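Local coordinates for protein putative O-acetylhomoserine (Thiol)-lyase (Campylobacter jejuni, PDB 4OC9) that binds pyridoxal 5'-phosphate and probably makes homocysteine from O-acetylhomoserine and sulfide, as a member of the trans-sulfuration enzyme family, at residues Leu9-Tyr15 against Val64-Arg68; Thr31-Phe35 against Gly51-Ser55; Gly99-Ser105 against Asn145-Phe151; Lys236-Thr240 against Asn249-Leu253. All coordinates share one frame; numbering follows the deposited sequence.

How the contacts relate
From the N terminus, Leu-9-Tyr-15 comes back into contact with Val-64-Arg-68, so contact 1 closes a loop of 48 residues and ties the N-terminal arm to helix 60-73. Contact 2 lies within that loop: Thr-31-Phe-35 and Gly-51-Ser-55 pinch together around helix 38-45; the centres of contacts 1 and 2 lie about 21 Å apart. Contacts 3 and 4 follow in series. Contact 3 pairs strands 101-105 and 146-152 inside the seven-stranded sheet, closing a 39-residue loop that includes helix 110-119, strand 126-130 and helix 136-141. Contact 4 closes a short loop between helices 225-229 and 257-270; its nearest atoms come within about 6 Å of contact 3. None of the four cross.

Contact 1 of 4, residues Leu9-Tyr15 against Val64-Arg68; sequences LALHGAY and VLGQR
With CG of Arg-68 beside its own backbone N (chi1 -71°) and the chain then extended as far as NE, the guanidinium reaches from helix 60-73 into the curve of Leu-9-Tyr-15. The carbonyl of Gly-13 receives it. NE donates to Gly-13 O at 2.9 Å with a nearly straight N-H...O angle of 167°, the oxygen lying in the guanidinium plane; NH2 adds a weak bond to the same oxygen. Leu-11 lays its backbone over one face of the group, and CG1 of Val-64 lies against the opposite face, offset toward the rim. Two waters extend the grip: one accepts from Arg-68 NH1 and donates to Ala-10 O, while the other takes Gly-13 N and, weakly, Arg-68 NH2, and donates to Tyr-15 O. The loop backbone thus fixes the rotation of the guanidinium. Next to it, Ala-14 CB packs 3.5 Å from Gln-67 CB, and Val-64 CG2 comes within 3.3 Å of Ala-14 O and 4.1 Å of Tyr-15 CB. Gln-67 turns its amide elsewhere, to Asn-71, and Tyr-15 OH bonds Ser-22 O. His-12, pointing away from helix 60-73, is hydrogen-bonded through NE2 to Glu-409 of the second subunit. Helix 276-309 touches both segments, meeting Leu-11, Val-64 and Arg-68, while strand 77-81 meets Gln-67 through Phe-77.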
loop_
_atom_site.group_PDB
_atom_site.type_symbol
_atom_site.label_atom_id
_atom_site.label_comp_id
_atom_site.label_asym_id
_atom_site.label_seq_id
_atom_site.Cartn_x
_atom_site.Cartn_y
_atom_site.Cartn_z
ATOM N N LEU D 9 -24.779 -6.427 1.713
ATOM C CA LEU D 9 -24.439 -5.022 1.996
ATOM C C LEU D 9 -22.952 -4.807 2.304
ATOM O O LEU D 9 -22.446 -3.704 2.169
ATOM C CB LEU D 9 -25.256 -4.488 3.151
ATOM C CG LEU D 9 -26.765 -4.451 2.965
ATOM C CD1 LEU D 9 -27.474 -4.089 4.278
ATOM C CD2 LEU D 9 -27.110 -3.480 1.862
ATOM N N ALA D 10 -22.260 -5.855 2.728
ATOM C CA ALA D 10 -20.830 -5.738 3.010
ATOM C C ALA D 10 -20.029 -5.765 1.700
ATOM O O ALA D 10 -18.828 -5.478 1.690
ATOM C CB ALA D 10 -20.364 -6.873 3.900
ATOM N N LEU D 11 -20.704 -6.115 0.612
ATOM C CA LEU D 11 -20.102 -6.246 -0.740
ATOM C C LEU D 11 -20.536 -5.234 -1.803
ATOM O O LEU D 11 -19.803 -4.978 -2.766
ATOM C CB LEU D 11 -20.459 -7.649 -1.237
ATOM C CG LEU D 11 -19.776 -8.808 -0.510
ATOM C CD1 LEU D 11 -20.471 -10.118 -0.682
ATOM C CD2 LEU D 11 -18.322 -8.899 -0.972
ATOM N N HIS D 12 -21.742 -4.702 -1.634
ATOM C CA HIS D 12 -22.339 -3.739 -2.542
ATOM C C HIS D 12 -22.930 -2.584 -1.779
ATOM O O HIS D 12 -23.563 -2.777 -0.745
ATOM C CB HIS D 12 -23.491 -4.401 -3.283
ATOM C CG HIS D 12 -23.090 -5.574 -4.108
ATOM N ND1 HIS D 12 -22.720 -5.458 -5.425
ATOM C CD2 HIS D 12 -22.980 -6.883 -3.802
ATOM C CE1 HIS D 12 -22.432 -6.648 -5.906
ATOM N NE2 HIS D 12 -22.577 -7.533 -4.942
ATOM N N GLY D 13 -22.756 -1.379 -2.302
ATOM C CA GLY D 13 -23.291 -0.182 -1.645
ATOM C C GLY D 13 -22.254 0.909 -1.361
ATOM O O GLY D 13 -21.045 0.654 -1.306
ATOM N N ALA D 14 -22.748 2.145 -1.228
ATOM C CA ALA D 14 -21.924 3.304 -0.948
ATOM C C ALA D 14 -20.745 3.514 -1.904
ATOM O O ALA D 14 -19.813 4.207 -1.547
ATOM C CB ALA D 14 -21.422 3.236 0.482
ATOM N N TYR D 15 -20.801 2.944 -3.103
ATOM C CA TYR D 15 -19.752 3.079 -4.115
ATOM C C TYR D 15 -20.393 2.863 -5.511
ATOM O O TYR D 15 -20.853 1.764 -5.746
ATOM C CB TYR D 15 -18.599 2.093 -3.869
ATOM C CG TYR D 15 -17.578 2.049 -5.002
ATOM C CD1 TYR D 15 -16.709 3.117 -5.231
ATOM C CD2 TYR D 15 -17.420 0.901 -5.786
ATOM C CE1 TYR D 15 -15.783 3.077 -6.263
ATOM C CE2 TYR D 15 -16.486 0.844 -6.809
ATOM C CZ TYR D 15 -15.663 1.919 -7.040
ATOM O OH TYR D 15 -14.742 1.868 -8.062
ATOM N N VAL D 64 -16.581 5.053 1.865
ATOM C CA VAL D 64 -17.274 3.833 1.455
ATOM C C VAL D 64 -17.339 2.890 2.671
ATOM O O VAL D 64 -18.386 2.317 2.979
ATOM C CB VAL D 64 -16.589 3.110 0.310
ATOM C CG1 VAL D 64 -17.320 1.809 0.008
ATOM C CG2 VAL D 64 -16.530 3.989 -0.927
ATOM N N LEU D 65 -16.219 2.787 3.390
ATOM C CA LEU D 65 -16.114 1.949 4.581
ATOM C C LEU D 65 -17.125 2.378 5.636
ATOM O O LEU D 65 -17.845 1.565 6.210
ATOM C CB LEU D 65 -14.707 2.030 5.166
ATOM C CG LEU D 65 -14.417 1.225 6.435
ATOM C CD1 LEU D 65 -14.710 -0.279 6.291
ATOM C CD2 LEU D 65 -12.983 1.431 6.854
ATOM N N GLY D 66 -17.159 3.672 5.894
ATOM C CA GLY D 66 -18.072 4.224 6.911
ATOM C C GLY D 66 -19.521 3.908 6.632
ATOM O O GLY D 66 -20.246 3.402 7.517
ATOM N N GLN D 67 -19.947 4.158 5.400
ATOM C CA GLN D 67 -21.331 3.930 5.039
ATOM C C GLN D 67 -21.683 2.436 5.041
ATOM O O GLN D 67 -22.761 2.049 5.495
ATOM C CB GLN D 67 -21.658 4.607 3.704
ATOM C CG GLN D 67 -23.151 4.646 3.430
ATOM C CD GLN D 67 -23.883 5.483 4.464
ATOM O OE1 GLN D 67 -23.555 6.669 4.693
ATOM N NE2 GLN D 67 -24.905 4.897 5.064
ATOM N N ARG D 68 -20.798 1.605 4.536
ATOM C CA ARG D 68 -21.076 0.179 4.554
ATOM C C ARG D 68 -21.158 -0.333 5.979
ATOM O O ARG D 68 -22.010 -1.171 6.274
ATOM C CB ARG D 68 -20.080 -0.661 3.760
ATOM C CG ARG D 68 -20.190 -0.490 2.254
ATOM C CD ARG D 68 -19.261 -1.446 1.542
ATOM N NE ARG D 68 -19.301 -1.232 0.098
ATOM C CZ ARG D 68 -18.493 -1.819 -0.766
ATOM N NH1 ARG D 68 -17.540 -2.623 -0.344
ATOM N NH2 ARG D 68 -18.593 -1.554 -2.056
HETATM O O HOH W 1 -16.747 -3.681 2.281
HETATM O O HOH W 2 -20.506 -1.182 -4.496
#

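Contact 2 of 4, residues Thr31-Phe35 against Gly51-Ser55; sequences TAYNF and GNIYS
CB of Asn-52 sits over one face of the Tyr-33 ring in a CH-pi contact, 3.8 Å from the ring centroid and 18° off its normal; the amide beyond it is turned 43° from the ring. Both segments are extended loop, running in roughly opposite directions, part of the N-terminal region that this family of pyridoxal phosphate enzymes typically lends to the active site of a neighbouring subunit. Ile-53 O and Ser-55 N lie at the edge of the Tyr-33 ring, in its plane, and the hydroxyl at its end donates to Ser-55 OG at 2.8 Å. Phe-35 CE1 approaches Asn-52 O to 3.4 Å, and a water donates to both Tyr-33 O and Ile-53 O, bridging the two backbones. The second tyrosine, Tyr-54, has CG anti to its backbone N (chi1 -175°), which carries the ring alongside Thr-31. The backbone beside the Tyr-54 ring is anchored by Ser-55 N, which donates to Thr-31 O at 2.8 Å in a nearly straight bond; the same oxygen also lies 3.2 Å from Tyr-54 CD1.

Outer partners fix these groups. Ser-55 OG is also bonded to Asn-30 O, while Asn-52 ND2 goes to Gln-20 of the fourth subunit. Consistent with a part in shaping the cofactor site of the third subunit, Tyr-54 OH is hydrogen-bonded there to both the pyridoxal-lysine side chain and OG of that subunit's Ser-205.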
loop_
_atom_site.group_PDB
_atom_site.type_symbol
_atom_site.label_atom_id
_atom_site.label_comp_id
_atom_site.label_asym_id
_atom_site.label_seq_id
_atom_site.Cartn_x
_atom_site.Cartn_y
_atom_site.Cartn_z
ATOM N N THR D 31 -4.211 13.490 -0.040
ATOM C CA THR D 31 -4.621 14.374 1.053
ATOM C C THR D 31 -5.502 15.511 0.649
ATOM O O THR D 31 -6.318 15.953 1.460
ATOM C CB THR D 31 -3.415 14.990 1.781
ATOM O OG1 THR D 31 -2.544 15.634 0.838
ATOM C CG2 THR D 31 -2.623 13.911 2.471
ATOM N N ALA D 32 -5.372 15.975 -0.601
ATOM C CA ALA D 32 -6.180 17.124 -1.044
ATOM C C ALA D 32 -6.938 16.901 -2.321
ATOM O O ALA D 32 -6.646 16.006 -3.087
ATOM C CB ALA D 32 -5.320 18.367 -1.137
ATOM N N TYR D 33 -7.884 17.796 -2.550
ATOM C CA TYR D 33 -8.754 17.729 -3.701
ATOM C C TYR D 33 -8.830 19.043 -4.478
ATOM O O TYR D 33 -8.749 20.131 -3.916
ATOM C CB TYR D 33 -10.141 17.307 -3.177
ATOM C CG TYR D 33 -10.012 16.057 -2.344
ATOM C CD1 TYR D 33 -9.717 16.135 -0.987
ATOM C CD2 TYR D 33 -10.084 14.789 -2.934
ATOM C CE1 TYR D 33 -9.549 14.975 -0.226
ATOM C CE2 TYR D 33 -9.929 13.643 -2.181
ATOM C CZ TYR D 33 -9.660 13.733 -0.834
ATOM O OH TYR D 33 -9.452 12.593 -0.096
ATOM N N ASN D 34 -8.988 18.929 -5.788
ATOM C CA ASN D 34 -9.062 20.089 -6.651
ATOM C C ASN D 34 -10.478 20.627 -6.718
ATOM O O ASN D 34 -11.341 20.013 -7.338
ATOM C CB ASN D 34 -8.598 19.680 -8.053
ATOM C CG ASN D 34 -8.521 20.846 -9.044
ATOM O OD1 ASN D 34 -8.581 20.619 -10.230
ATOM N ND2 ASN D 34 -8.380 22.084 -8.564
ATOM N N PHE D 35 -10.730 21.756 -6.052
ATOM C CA PHE D 35 -12.050 22.355 -6.081
ATOM C C PHE D 35 -12.230 22.875 -7.492
ATOM O O PHE D 35 -11.279 23.376 -8.092
ATOM C CB PHE D 35 -12.186 23.498 -5.098
ATOM C CG PHE D 35 -11.841 23.111 -3.700
ATOM C CD1 PHE D 35 -12.681 22.264 -2.975
ATOM C CD2 PHE D 35 -10.710 23.601 -3.099
ATOM C CE1 PHE D 35 -12.365 21.887 -1.700
ATOM C CE2 PHE D 35 -10.402 23.231 -1.800
ATOM C CZ PHE D 35 -11.229 22.388 -1.106
ATOM N N GLY D 51 -18.899 17.644 0.672
ATOM C CA GLY D 51 -17.939 17.175 -0.315
ATOM C C GLY D 51 -16.513 17.108 0.188
ATOM O O GLY D 51 -16.208 17.458 1.333
ATOM N N ASN D 52 -15.633 16.681 -0.707
ATOM C CA ASN D 52 -14.216 16.540 -0.391
ATOM C C ASN D 52 -13.523 17.842 -0.159
ATOM O O ASN D 52 -13.699 18.806 -0.915
ATOM C CB ASN D 52 -13.491 15.831 -1.520
ATOM C CG ASN D 52 -14.026 14.445 -1.766
ATOM O OD1 ASN D 52 -14.686 13.867 -0.910
ATOM N ND2 ASN D 52 -13.710 13.892 -2.929
ATOM N N ILE D 53 -12.707 17.852 0.887
ATOM C CA ILE D 53 -11.937 19.032 1.271
ATOM C C ILE D 53 -10.466 18.712 1.542
ATOM O O ILE D 53 -9.574 19.203 0.851
ATOM C CB ILE D 53 -12.494 19.671 2.555
ATOM C CG1 ILE D 53 -13.904 20.186 2.331
ATOM C CG2 ILE D 53 -11.596 20.816 2.984
ATOM C CD1 ILE D 53 -14.569 20.768 3.584
ATOM N N TYR D 54 -10.243 17.856 2.536
ATOM C CA TYR D 54 -8.916 17.461 2.964
ATOM C C TYR D 54 -9.062 16.156 3.711
ATOM O O TYR D 54 -9.946 16.023 4.569
ATOM C CB TYR D 54 -8.348 18.548 3.858
ATOM C CG TYR D 54 -6.919 18.323 4.285
ATOM C CD1 TYR D 54 -5.867 18.486 3.364
ATOM C CD2 TYR D 54 -6.597 18.075 5.606
ATOM C CE1 TYR D 54 -4.546 18.333 3.739
ATOM C CE2 TYR D 54 -5.281 17.904 5.987
ATOM C CZ TYR D 54 -4.259 18.049 5.049
ATOM O OH TYR D 54 -2.948 17.892 5.446
ATOM N N SER D 55 -8.169 15.214 3.401
ATOM C CA SER D 55 -8.203 13.855 3.988
ATOM C C SER D 55 -8.168 13.720 5.495
ATOM O O SER D 55 -8.550 12.668 6.009
ATOM C CB SER D 55 -7.221 12.901 3.307
ATOM O OG SER D 55 -7.618 12.746 1.972
HETATM O O HOH W 3 -0.989 17.098 2.664
HETATM O O HOH W 4 -8.468 20.517 -1.360
#

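Contact 3 of 4, residues Gly99-Ser105 against Asn145-Phe151; sequences GDNVAYS and NTKAIFF
Two neighbouring parallel strands of the seven-stranded sheet meet here, Asn-101-Ser-105 alongside Thr-146-Phe-151, their axes 14° apart. The ladder is bonded in both directions: Asn-101 N donates to Asn-145 O, Lys-147 N to Asn-101 O, Ala-103 N to Ala-148 O, Phe-150 N to Ala-103 O at 2.7 Å, and Ser-105 N to Phe-150 O. Between the Asn-101/Thr-146 and Ala-103/Ile-149 pairs the register slips by one residue, a beta bulge with Lys-147 as the extra residue.

This is the central sheet of the large domain of the type I pyridoxal phosphate fold, with strands 126-130 and 177-181 flanking the pair. At the N-terminal end of the pair a polar cluster joins the strands. Asn-101 holds CG between its backbone N and carbonyl carbon (chi1 67°), turning OD1 across to Thr-146 OG1, which donates to it at 2.6 Å, in the carbonyl plane on a lone pair. Asp-143 steadies both: its OD1 accepts from Asn-101 ND2 and its N donates to Thr-146 OG1.

Beside them Lys-147 bends at chi2, bringing CE to 3.3 Å from Asp-100 OD2. The charges stay beyond salt-bridge range, NZ being 4.3 Å from Asp-100 OD1, and NZ bonds Arg-234 O instead. Farther along, Val-102 CG1 approaches Ala-148 CB to 4.2 Å, and Ser-105 CB lies 3.9 Å from Phe-151 CB.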
loop_
_atom_site.group_PDB
_atom_site.type_symbol
_atom_site.label_atom_id
_atom_site.label_comp_id
_atom_site.label_asym_id
_atom_site.label_seq_id
_atom_site.Cartn_x
_atom_site.Cartn_y
_atom_site.Cartn_z
ATOM N N GLY D 99 -16.120 18.824 33.412
ATOM C CA GLY D 99 -17.157 18.973 34.430
ATOM C C GLY D 99 -18.268 17.936 34.327
ATOM O O GLY D 99 -19.110 17.825 35.210
ATOM N N ASP D 100 -18.301 17.186 33.238
ATOM C CA ASP D 100 -19.323 16.178 33.067
ATOM C C ASP D 100 -18.795 14.813 33.528
ATOM O O ASP D 100 -17.626 14.659 33.893
ATOM C CB ASP D 100 -19.735 16.111 31.586
ATOM C CG ASP D 100 -20.382 17.405 31.081
ATOM O OD1 ASP D 100 -20.901 18.161 31.924
ATOM O OD2 ASP D 100 -20.384 17.632 29.833
ATOM N N ASN D 101 -19.669 13.818 33.501
ATOM C CA ASN D 101 -19.266 12.483 33.859
ATOM C C ASN D 101 -19.874 11.495 32.875
ATOM O O ASN D 101 -20.821 11.817 32.139
ATOM C CB ASN D 101 -19.652 12.162 35.306
ATOM C CG ASN D 101 -21.139 12.073 35.527
ATOM O OD1 ASN D 101 -21.755 11.061 35.225
ATOM N ND2 ASN D 101 -21.676 13.054 36.217
ATOM N N VAL D 102 -19.287 10.307 32.844
ATOM C CA VAL D 102 -19.764 9.254 31.966
ATOM C C VAL D 102 -19.826 8.001 32.787
ATOM O O VAL D 102 -18.971 7.771 33.646
ATOM C CB VAL D 102 -18.855 9.003 30.722
ATOM C CG1 VAL D 102 -18.784 10.251 29.844
ATOM C CG2 VAL D 102 -17.443 8.590 31.134
ATOM N N ALA D 103 -20.823 7.174 32.488
ATOM C CA ALA D 103 -21.014 5.899 33.170
ATOM C C ALA D 103 -20.422 4.795 32.289
ATOM O O ALA D 103 -20.720 4.729 31.085
ATOM C CB ALA D 103 -22.487 5.633 33.403
ATOM N N TYR D 104 -19.629 3.912 32.894
ATOM C CA TYR D 104 -19.019 2.851 32.127
ATOM C C TYR D 104 -19.043 1.485 32.818
ATOM O O TYR D 104 -18.927 1.372 34.024
ATOM C CB TYR D 104 -17.563 3.227 31.817
ATOM C CG TYR D 104 -16.621 3.186 33.016
ATOM C CD1 TYR D 104 -16.599 4.204 33.965
ATOM C CD2 TYR D 104 -15.706 2.155 33.157
ATOM C CE1 TYR D 104 -15.728 4.159 35.049
ATOM C CE2 TYR D 104 -14.818 2.121 34.214
ATOM C CZ TYR D 104 -14.843 3.119 35.161
ATOM O OH TYR D 104 -13.968 3.064 36.203
ATOM N N SER D 105 -19.182 0.458 32.016
ATOM C CA SER D 105 -19.208 -0.912 32.490
ATOM C C SER D 105 -17.882 -1.334 33.126
ATOM O O SER D 105 -16.791 -0.963 32.670
ATOM C CB SER D 105 -19.556 -1.868 31.315
ATOM O OG SER D 105 -19.445 -3.217 31.700
ATOM N N ASN D 145 -25.424 15.499 34.861
ATOM C CA ASN D 145 -24.135 15.734 34.201
ATOM C C ASN D 145 -23.590 14.489 33.475
ATOM O O ASN D 145 -22.561 14.559 32.791
ATOM C CB ASN D 145 -23.108 16.238 35.197
ATOM C CG ASN D 145 -23.463 17.597 35.751
ATOM O OD1 ASN D 145 -24.037 18.452 35.053
ATOM N ND2 ASN D 145 -23.081 17.827 37.001
ATOM N N THR D 146 -24.284 13.368 33.641
ATOM C CA THR D 146 -23.915 12.116 33.013
ATOM C C THR D 146 -24.270 12.246 31.542
ATOM O O THR D 146 -25.452 12.347 31.173
ATOM C CB THR D 146 -24.655 10.925 33.635
ATOM O OG1 THR D 146 -24.343 10.835 35.032
ATOM C CG2 THR D 146 -24.238 9.618 32.926
ATOM N N LYS D 147 -23.256 12.198 30.688
ATOM C CA LYS D 147 -23.489 12.344 29.234
ATOM C C LYS D 147 -23.453 11.069 28.371
ATOM O O LYS D 147 -23.837 11.101 27.201
ATOM C CB LYS D 147 -22.447 13.298 28.685
ATOM C CG LYS D 147 -22.373 14.593 29.448
ATOM C CD LYS D 147 -23.715 15.287 29.544
ATOM C CE LYS D 147 -23.534 16.663 30.155
ATOM N NZ LYS D 147 -24.861 17.267 30.374
ATOM N N ALA D 148 -22.966 9.965 28.934
ATOM C CA ALA D 148 -22.900 8.720 28.176
ATOM C C ALA D 148 -22.851 7.488 29.074
ATOM O O ALA D 148 -22.383 7.539 30.220
ATOM C CB ALA D 148 -21.698 8.729 27.247
ATOM N N ILE D 149 -23.390 6.403 28.532
ATOM C CA ILE D 149 -23.449 5.087 29.185
ATOM C C ILE D 149 -22.693 4.160 28.219
ATOM O O ILE D 149 -23.171 3.894 27.107
ATOM C CB ILE D 149 -24.876 4.634 29.421
ATOM C CG1 ILE D 149 -25.548 5.594 30.428
ATOM C CG2 ILE D 149 -24.854 3.227 29.965
ATOM C CD1 ILE D 149 -27.019 5.338 30.687
ATOM N N PHE D 150 -21.500 3.727 28.649
ATOM C CA PHE D 150 -20.631 2.908 27.838
ATOM C C PHE D 150 -20.481 1.486 28.288
ATOM O O PHE D 150 -20.262 1.231 29.467
ATOM C CB PHE D 150 -19.240 3.532 27.830
ATOM C CG PHE D 150 -18.287 2.873 26.870
ATOM C CD1 PHE D 150 -17.544 1.770 27.252
ATOM C CD2 PHE D 150 -18.128 3.372 25.587
ATOM C CE1 PHE D 150 -16.690 1.158 26.364
ATOM C CE2 PHE D 150 -17.267 2.756 24.695
ATOM C CZ PHE D 150 -16.553 1.645 25.087
ATOM N N PHE D 151 -20.588 0.570 27.327
ATOM C CA PHE D 151 -20.461 -0.849 27.617
ATOM C C PHE D 151 -20.144 -1.636 26.352
ATOM O O PHE D 151 -20.229 -1.108 25.233
ATOM C CB PHE D 151 -21.765 -1.398 28.176
ATOM C CG PHE D 151 -22.886 -1.395 27.189
ATOM C CD1 PHE D 151 -23.627 -0.261 26.976
ATOM C CD2 PHE D 151 -23.232 -2.536 26.519
ATOM C CE1 PHE D 151 -24.692 -0.267 26.094
ATOM C CE2 PHE D 151 -24.294 -2.553 25.623
ATOM C CZ PHE D 151 -25.023 -1.410 25.404
#

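Contact 4 of 4, residues Lys236-Thr240 against Asn249-Leu253; sequences KAFNT and NLNTL
Amide-to-amide bonding leads this contact: Asn-251 ND2 donates to Asn-239 OD1 at 3.0 Å with an N-H...O angle of 160°. The acceptor lies in the amide plane of Asn-251, and the hydrogen arrives on an in-plane lone pair of Asn-239, though the two amides are turned 46° from each other. A chi1 of 67° folds the Asn-251 amide over its own backbone, on the side facing Asn-239. That residue is held from several sides, since Asn-231 N also donates to OD1 while ND2 bonds Tyr-235 O and Leu-229 O.

Side chain to backbone, Asn-249 works on both segments. Its ND2 makes a weak bond to Asn-239 O at 3.1 Å, and its OD1 accepts from Asn-251 N at 3.0 Å, an Asx turn that leads into the short 3-10 segment 250-252. Across the way, Thr-240 OG1 and Asn-239 N both donate to Lys-236 O, from opposite faces of its plane, which braces the turn carrying Asn-239.

The apolar part is small. Leu-250 CD1 lies 3.9 Å from Phe-238 CD1, the two side chains meeting at a slant, and Leu-250 CB comes 3.9 Å from Phe-238 O.

Both segments belong to the connection between helices 225-229 and 257-270; the latter packs on Phe-238 through Ile-257 and Arg-261, and on Leu-250 through Arg-261.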
loop_
_atom_site.group_PDB
_atom_site.type_symbol
_atom_site.label_atom_id
_atom_site.label_comp_id
_atom_site.label_asym_id
_atom_site.label_seq_id
_atom_site.Cartn_x
_atom_site.Cartn_y
_atom_site.Cartn_z
ATOM N N LYS D 236 -25.770 20.507 25.411
ATOM C CA LYS D 236 -25.698 21.888 24.895
ATOM C C LYS D 236 -24.782 22.104 23.686
ATOM O O LYS D 236 -25.092 22.942 22.840
ATOM C CB LYS D 236 -25.495 22.888 26.022
ATOM C CG LYS D 236 -26.768 22.908 26.851
ATOM C CD LYS D 236 -26.750 23.773 28.078
ATOM C CE LYS D 236 -28.048 23.503 28.828
ATOM N NZ LYS D 236 -28.123 24.117 30.179
ATOM N N ALA D 237 -23.735 21.290 23.543
ATOM C CA ALA D 237 -22.829 21.424 22.399
ATOM C C ALA D 237 -23.602 21.267 21.089
ATOM O O ALA D 237 -23.240 21.852 20.076
ATOM C CB ALA D 237 -21.724 20.406 22.488
ATOM N N PHE D 238 -24.691 20.517 21.109
ATOM C CA PHE D 238 -25.515 20.312 19.900
ATOM C C PHE D 238 -26.716 21.269 19.786
ATOM O O PHE D 238 -27.531 21.167 18.866
ATOM C CB PHE D 238 -26.030 18.854 19.860
ATOM C CG PHE D 238 -24.941 17.831 19.745
ATOM C CD1 PHE D 238 -24.469 17.447 18.493
ATOM C CD2 PHE D 238 -24.366 17.270 20.869
ATOM C CE1 PHE D 238 -23.451 16.513 18.367
ATOM C CE2 PHE D 238 -23.338 16.338 20.748
ATOM C CZ PHE D 238 -22.886 15.957 19.502
ATOM N N ASN D 239 -26.779 22.248 20.681
ATOM C CA ASN D 239 -27.894 23.210 20.711
ATOM C C ASN D 239 -27.507 24.642 21.009
ATOM O O ASN D 239 -28.324 25.415 21.477
ATOM C CB ASN D 239 -28.877 22.718 21.791
ATOM C CG ASN D 239 -29.494 21.385 21.440
ATOM O OD1 ASN D 239 -30.304 21.297 20.514
ATOM N ND2 ASN D 239 -29.174 20.352 22.221
ATOM N N THR D 240 -26.259 24.997 20.756
ATOM C CA THR D 240 -25.796 26.330 21.026
ATOM C C THR D 240 -24.900 26.830 19.917
ATOM O O THR D 240 -24.120 26.061 19.390
ATOM C CB THR D 240 -24.921 26.332 22.290
ATOM O OG1 THR D 240 -25.619 25.736 23.377
ATOM C CG2 THR D 240 -24.476 27.735 22.701
ATOM N N ASN D 249 -25.318 26.621 14.800
ATOM C CA ASN D 249 -25.965 25.840 15.857
ATOM C C ASN D 249 -26.357 24.536 15.197
ATOM O O ASN D 249 -27.173 24.513 14.271
ATOM C CB ASN D 249 -27.156 26.581 16.477
ATOM C CG ASN D 249 -27.767 25.823 17.648
ATOM O OD1 ASN D 249 -27.769 24.595 17.683
ATOM N ND2 ASN D 249 -28.317 26.562 18.601
ATOM N N LEU D 250 -25.761 23.452 15.666
ATOM C CA LEU D 250 -26.017 22.128 15.085
ATOM C C LEU D 250 -27.460 21.667 15.063
ATOM O O LEU D 250 -27.837 20.965 14.129
ATOM C CB LEU D 250 -25.138 21.068 15.758
ATOM C CG LEU D 250 -23.633 21.281 15.558
ATOM C CD1 LEU D 250 -22.803 20.339 16.402
ATOM C CD2 LEU D 250 -23.256 21.176 14.087
ATOM N N ASN D 251 -28.280 22.088 16.032
ATOM C CA ASN D 251 -29.679 21.647 16.033
ATOM C C ASN D 251 -30.464 22.189 14.838
ATOM O O ASN D 251 -31.604 21.805 14.611
ATOM C CB ASN D 251 -30.392 21.923 17.345
ATOM C CG ASN D 251 -30.579 23.396 17.621
ATOM O OD1 ASN D 251 -30.645 24.207 16.698
ATOM N ND2 ASN D 251 -30.690 23.751 18.905
ATOM N N THR D 252 -29.840 23.070 14.064
ATOM C CA THR D 252 -30.459 23.649 12.869
ATOM C C THR D 252 -30.244 22.805 11.616
ATOM O O THR D 252 -30.851 23.053 10.580
ATOM C CB THR D 252 -29.785 25.012 12.599
ATOM O OG1 THR D 252 -30.018 25.854 13.722
ATOM C CG2 THR D 252 -30.197 25.769 11.296
ATOM N N LEU D 253 -29.374 21.801 11.709
ATOM C CA LEU D 253 -29.038 20.974 10.546
ATOM C C LEU D 253 -29.856 19.744 10.321
ATOM O O LEU D 253 -30.177 19.024 11.248
ATOM C CB LEU D 253 -27.559 20.530 10.649
ATOM C CG LEU D 253 -26.481 21.619 10.771
ATOM C CD1 LEU D 253 -25.116 20.979 10.983
ATOM C CD2 LEU D 253 -26.470 22.540 9.557
#